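Local coordinates for protein copper-containing nitrite reductase (Thermus scotoductus, PDB 6HBE) that probably reduces nitrite to nitric oxide at a copper centre, working as a homotrimer whose subunits each carry three domains, at residues P209-I221 against G260-A272. Sequence-based numbering, arbitrary orientation.
Sequences PNLTSTLHVVGGI and GDYTLVTHVFGTA. With CU (copper (II) ion), chain E.
T266 OG1 is gripped from several sides: the backbone N of T214 reaches it across the strands at 3.3 Å in a nearly straight bond (169°), the N of V268 donates to it two residues on, closing an ST turn, and a water hydrogen-bonds to it. The same water donates to T212 O and T271 OG1, tying T271 in the short helix 269-272 to T212, just ahead of strand 213-217. The hydroxyl gets there because it stands anti to its own backbone N (chi1 170°). A valine in its place would probably leave the N-H groups of T214 and V268 without their shared acceptor and cost the water one of its three partners. From here the strands run antiparallel, H216 N meeting V265 O at 2.7 Å and V218 N meeting T263 O at 2.8 Å. They are neighbours in a sheet of the second cupredoxin-type domain; L215, V217 and L264 pack on one face, where L215 CD1 lies 3.8 Å from L264 CD1, while H216 and V265 occupy the other. On that second face H267 turns its ring edge onto the face of H216, a T-shaped pair with planes at 80° and CD2 of H267 3.7 Å from CD2 of H216. H267 NE2 binds copper at 2.1 Å, and H80 and H114 of a neighbouring subunit complete its protein ligands, the type 2 site between subunits known in these nitrite reductases. H216 NE2 hydrogen-bonds at 2.9 Å to the water on the metal, while its ND1 is held by Q239 O.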
loop_
_atom_site.group_PDB
_atom_site.type_symbol
_atom_site.label_atom_id
_atom_site.label_comp_id
_atom_site.label_asym_id
_atom_site.label_seq_id
_atom_site.Cartn_x
_atom_site.Cartn_y
_atom_site.Cartn_z
ATOM N N PRO C 209 -0.377 8.393 8.367
ATOM C CA PRO C 209 -1.786 8.324 8.008
ATOM C C PRO C 209 -2.209 7.338 6.914
ATOM O O PRO C 209 -3.448 7.191 6.691
ATOM C CB PRO C 209 -2.095 9.775 7.544
ATOM C CG PRO C 209 -0.984 10.581 8.050
ATOM C CD PRO C 209 0.193 9.667 7.885
ATOM N N ASN C 210 -1.262 6.685 6.225
ATOM C CA ASN C 210 -1.589 5.717 5.150
ATOM C C ASN C 210 -1.335 4.222 5.416
ATOM O O ASN C 210 -2.062 3.387 4.899
ATOM C CB ASN C 210 -0.786 6.076 3.885
ATOM C CG ASN C 210 -1.367 7.253 3.126
ATOM O OD1 ASN C 210 -2.586 7.421 3.048
ATOM N ND2 ASN C 210 -0.507 8.051 2.538
ATOM N N LEU C 211 -0.304 3.890 6.195
ATOM C CA LEU C 211 0.224 2.499 6.226
ATOM C C LEU C 211 -0.197 1.717 7.481
ATOM O O LEU C 211 -0.420 2.304 8.553
ATOM C CB LEU C 211 1.732 2.485 6.071
ATOM C CG LEU C 211 2.219 3.274 4.867
ATOM C CD1 LEU C 211 3.705 3.384 4.876
ATOM C CD2 LEU C 211 1.684 2.713 3.528
ATOM N N THR C 212 -0.324 0.405 7.313
ATOM C CA THR C 212 -0.714 -0.491 8.418
ATOM C C THR C 212 0.575 -0.922 9.128
ATOM O O THR C 212 1.663 -0.905 8.523
ATOM C CB THR C 212 -1.511 -1.675 7.811
ATOM O OG1 THR C 212 -2.763 -1.174 7.290
ATOM C CG2 THR C 212 -1.775 -2.826 8.812
ATOM N N SER C 213 0.448 -1.307 10.397
ATOM C CA SER C 213 1.556 -1.742 11.269
ATOM C C SER C 213 1.252 -3.113 11.841
ATOM O O SER C 213 0.084 -3.435 12.085
ATOM C CB SER C 213 1.754 -0.743 12.411
ATOM O OG SER C 213 2.871 -1.073 13.246
ATOM N N THR C 214 2.292 -3.914 12.068
ATOM C CA THR C 214 2.191 -5.171 12.812
ATOM C C THR C 214 3.284 -5.135 13.882
ATOM O O THR C 214 4.429 -5.537 13.640
ATOM C CB THR C 214 2.285 -6.453 11.922
ATOM O OG1 THR C 214 3.349 -6.325 10.965
ATOM C CG2 THR C 214 0.964 -6.658 11.151
ATOM N N LEU C 215 2.921 -4.664 15.073
ATOM C CA LEU C 215 3.915 -4.459 16.153
ATOM C C LEU C 215 4.388 -5.789 16.730
ATOM O O LEU C 215 3.580 -6.685 16.921
ATOM C CB LEU C 215 3.381 -3.576 17.278
ATOM C CG LEU C 215 4.423 -2.999 18.244
ATOM C CD1 LEU C 215 5.309 -1.981 17.567
ATOM C CD2 LEU C 215 3.754 -2.338 19.428
ATOM N N HIS C 216 5.694 -5.898 16.971
ATOM C CA HIS C 216 6.350 -7.167 17.337
ATOM C C HIS C 216 7.512 -6.891 18.315
ATOM O O HIS C 216 8.147 -5.834 18.212
ATOM C CB HIS C 216 6.849 -7.871 16.063
ATOM C CG HIS C 216 7.729 -9.067 16.308
ATOM N ND1 HIS C 216 7.246 -10.283 16.761
ATOM C CD2 HIS C 216 9.061 -9.239 16.118
ATOM C CE1 HIS C 216 8.244 -11.146 16.856
ATOM N NE2 HIS C 216 9.360 -10.537 16.470
ATOM N N VAL C 217 7.794 -7.826 19.231
ATOM C CA VAL C 217 9.059 -7.799 20.029
ATOM C C VAL C 217 9.873 -9.080 19.773
ATOM O O VAL C 217 9.365 -10.166 19.990
ATOM C CB VAL C 217 8.818 -7.631 21.567
ATOM C CG1 VAL C 217 10.153 -7.711 22.331
ATOM C CG2 VAL C 217 8.181 -6.307 21.883
ATOM N N VAL C 218 11.116 -8.933 19.283
ATOM C CA VAL C 218 12.003 -10.077 18.986
ATOM C C VAL C 218 12.402 -10.716 20.313
ATOM O O VAL C 218 13.004 -10.052 21.167
ATOM C CB VAL C 218 13.279 -9.636 18.219
ATOM C CG1 VAL C 218 14.144 -10.842 17.824
ATOM C CG2 VAL C 218 12.915 -8.826 16.976
ATOM N N GLY C 219 12.040 -11.988 20.489
ATOM C CA GLY C 219 12.231 -12.697 21.748
ATOM C C GLY C 219 11.024 -12.640 22.652
ATOM O O GLY C 219 11.097 -13.048 23.813
ATOM N N GLY C 220 9.893 -12.132 22.159
ATOM C CA GLY C 220 8.671 -12.123 22.965
ATOM C C GLY C 220 7.396 -12.551 22.258
ATOM O O GLY C 220 7.231 -12.333 21.057
ATOM N N ILE C 221 6.465 -13.138 23.012
ATOM C CA ILE C 221 5.095 -13.393 22.551
ATOM C C ILE C 221 4.222 -12.630 23.520
ATOM O O ILE C 221 4.289 -12.907 24.724
ATOM C CB ILE C 221 4.758 -14.923 22.566
ATOM C CG1 ILE C 221 5.659 -15.657 21.565
ATOM C CG2 ILE C 221 3.309 -15.194 22.203
ATOM C CD1 ILE C 221 5.511 -17.169 21.522
ATOM N N GLY C 260 19.620 -9.256 27.730
ATOM C CA GLY C 260 19.932 -8.956 26.350
ATOM C C GLY C 260 18.892 -8.048 25.698
ATOM O O GLY C 260 17.949 -7.586 26.341
ATOM N N ASP C 261 19.084 -7.793 24.412
ATOM C CA ASP C 261 18.214 -6.866 23.671
ATOM C C ASP C 261 16.942 -7.577 23.154
ATOM O O ASP C 261 17.034 -8.649 22.569
ATOM C CB ASP C 261 18.981 -6.259 22.491
ATOM C CG ASP C 261 19.993 -5.215 22.904
ATOM O OD1 ASP C 261 20.084 -4.871 24.119
ATOM O OD2 ASP C 261 20.723 -4.722 21.996
ATOM N N TYR C 262 15.778 -6.965 23.395
ATOM C CA TYR C 262 14.510 -7.416 22.888
ATOM C C TYR C 262 14.006 -6.289 21.980
ATOM O O TYR C 262 13.635 -5.218 22.469
ATOM C CB TYR C 262 13.523 -7.672 24.043
ATOM C CG TYR C 262 13.876 -8.867 24.947
ATOM C CD1 TYR C 262 14.748 -8.719 26.028
ATOM C CD2 TYR C 262 13.325 -10.114 24.724
ATOM C CE1 TYR C 262 15.078 -9.807 26.855
ATOM C CE2 TYR C 262 13.649 -11.229 25.520
ATOM C CZ TYR C 262 14.519 -11.061 26.602
ATOM O OH TYR C 262 14.835 -12.135 27.420
ATOM N N THR C 263 14.064 -6.518 20.669
ATOM C CA THR C 263 13.882 -5.446 19.683
ATOM C C THR C 263 12.381 -5.222 19.405
ATOM O O THR C 263 11.670 -6.162 19.064
ATOM C CB THR C 263 14.683 -5.775 18.407
ATOM O OG1 THR C 263 16.080 -5.714 18.706
ATOM C CG2 THR C 263 14.394 -4.809 17.286
ATOM N N LEU C 264 11.944 -3.973 19.488
ATOM C CA LEU C 264 10.571 -3.560 19.146
ATOM C C LEU C 264 10.552 -3.128 17.677
ATOM O O LEU C 264 11.370 -2.283 17.247
ATOM C CB LEU C 264 10.157 -2.380 20.029
ATOM C CG LEU C 264 8.769 -1.790 19.818
ATOM C CD1 LEU C 264 7.726 -2.776 20.357
ATOM C CD2 LEU C 264 8.628 -0.415 20.486
ATOM N N VAL C 265 9.617 -3.671 16.905
ATOM C CA VAL C 265 9.640 -3.455 15.449
ATOM C C VAL C 265 8.234 -3.676 14.879
ATOM O O VAL C 265 7.385 -4.416 15.479
ATOM C CB VAL C 265 10.719 -4.371 14.785
ATOM C CG1 VAL C 265 10.321 -5.833 14.836
ATOM C CG2 VAL C 265 11.062 -3.941 13.347
ATOM N N THR C 266 7.982 -3.023 13.743
ATOM C CA THR C 266 6.833 -3.369 12.897
ATOM C C THR C 266 7.265 -4.421 11.888
ATOM O O THR C 266 8.279 -4.269 11.175
ATOM C CB THR C 266 6.167 -2.166 12.144
ATOM O OG1 THR C 266 5.221 -2.686 11.203
ATOM C CG2 THR C 266 7.187 -1.301 11.386
ATOM N N HIS C 267 6.472 -5.474 11.748
ATOM C CA HIS C 267 6.821 -6.552 10.801
ATOM C C HIS C 267 6.451 -6.221 9.324
ATOM O O HIS C 267 6.646 -7.042 8.447
ATOM C CB HIS C 267 6.293 -7.920 11.269
ATOM C CG HIS C 267 7.386 -8.943 11.424
ATOM N ND1 HIS C 267 7.921 -9.629 10.362
ATOM C CD2 HIS C 267 8.087 -9.341 12.521
ATOM C CE1 HIS C 267 8.879 -10.434 10.798
ATOM N NE2 HIS C 267 9.004 -10.271 12.102
ATOM N N VAL C 268 5.953 -4.998 9.072
ATOM C CA VAL C 268 5.813 -4.461 7.727
ATOM C C VAL C 268 7.221 -3.918 7.392
ATOM O O VAL C 268 7.564 -2.731 7.712
ATOM C CB VAL C 268 4.732 -3.357 7.632
ATOM C CG1 VAL C 268 4.639 -2.817 6.203
ATOM C CG2 VAL C 268 3.381 -3.905 8.098
ATOM N N PHE C 269 8.042 -4.795 6.823
ATOM C CA PHE C 269 9.512 -4.564 6.828
ATOM C C PHE C 269 9.971 -3.446 5.886
ATOM O O PHE C 269 11.011 -2.862 6.148
ATOM C CB PHE C 269 10.299 -5.869 6.592
ATOM C CG PHE C 269 10.600 -6.687 7.839
ATOM C CD1 PHE C 269 10.282 -6.257 9.140
ATOM C CD2 PHE C 269 11.226 -7.907 7.703
ATOM C CE1 PHE C 269 10.578 -7.034 10.260
ATOM C CE2 PHE C 269 11.549 -8.683 8.821
ATOM C CZ PHE C 269 11.232 -8.253 10.100
ATOM N N GLY C 270 9.161 -3.081 4.878
ATOM C CA GLY C 270 9.428 -1.873 4.092
ATOM C C GLY C 270 9.209 -0.549 4.823
ATOM O O GLY C 270 9.610 0.508 4.314
ATOM N N THR C 271 8.562 -0.588 6.002
ATOM C CA THR C 271 8.489 0.551 6.917
ATOM C C THR C 271 9.477 0.456 8.111
ATOM O O THR C 271 9.990 1.483 8.569
ATOM C CB THR C 271 7.072 0.774 7.442
ATOM O OG1 THR C 271 6.659 -0.292 8.330
ATOM C CG2 THR C 271 6.091 0.924 6.275
ATOM N N ALA C 272 9.783 -0.765 8.602
ATOM C CA ALA C 272 10.835 -0.929 9.642
ATOM C C ALA C 272 12.173 -0.401 9.139
ATOM O O ALA C 272 12.915 0.244 9.869
ATOM C CB ALA C 272 11.003 -2.389 10.022
HETATM CU CU CU E . 10.330 -11.425 13.180
HETATM O O HOH W 1 4.284 -0.465 9.622
HETATM O O HOH W 2 11.587 -11.177 14.691
HETATM O O HOH W 3 15.805 -11.347 21.471
#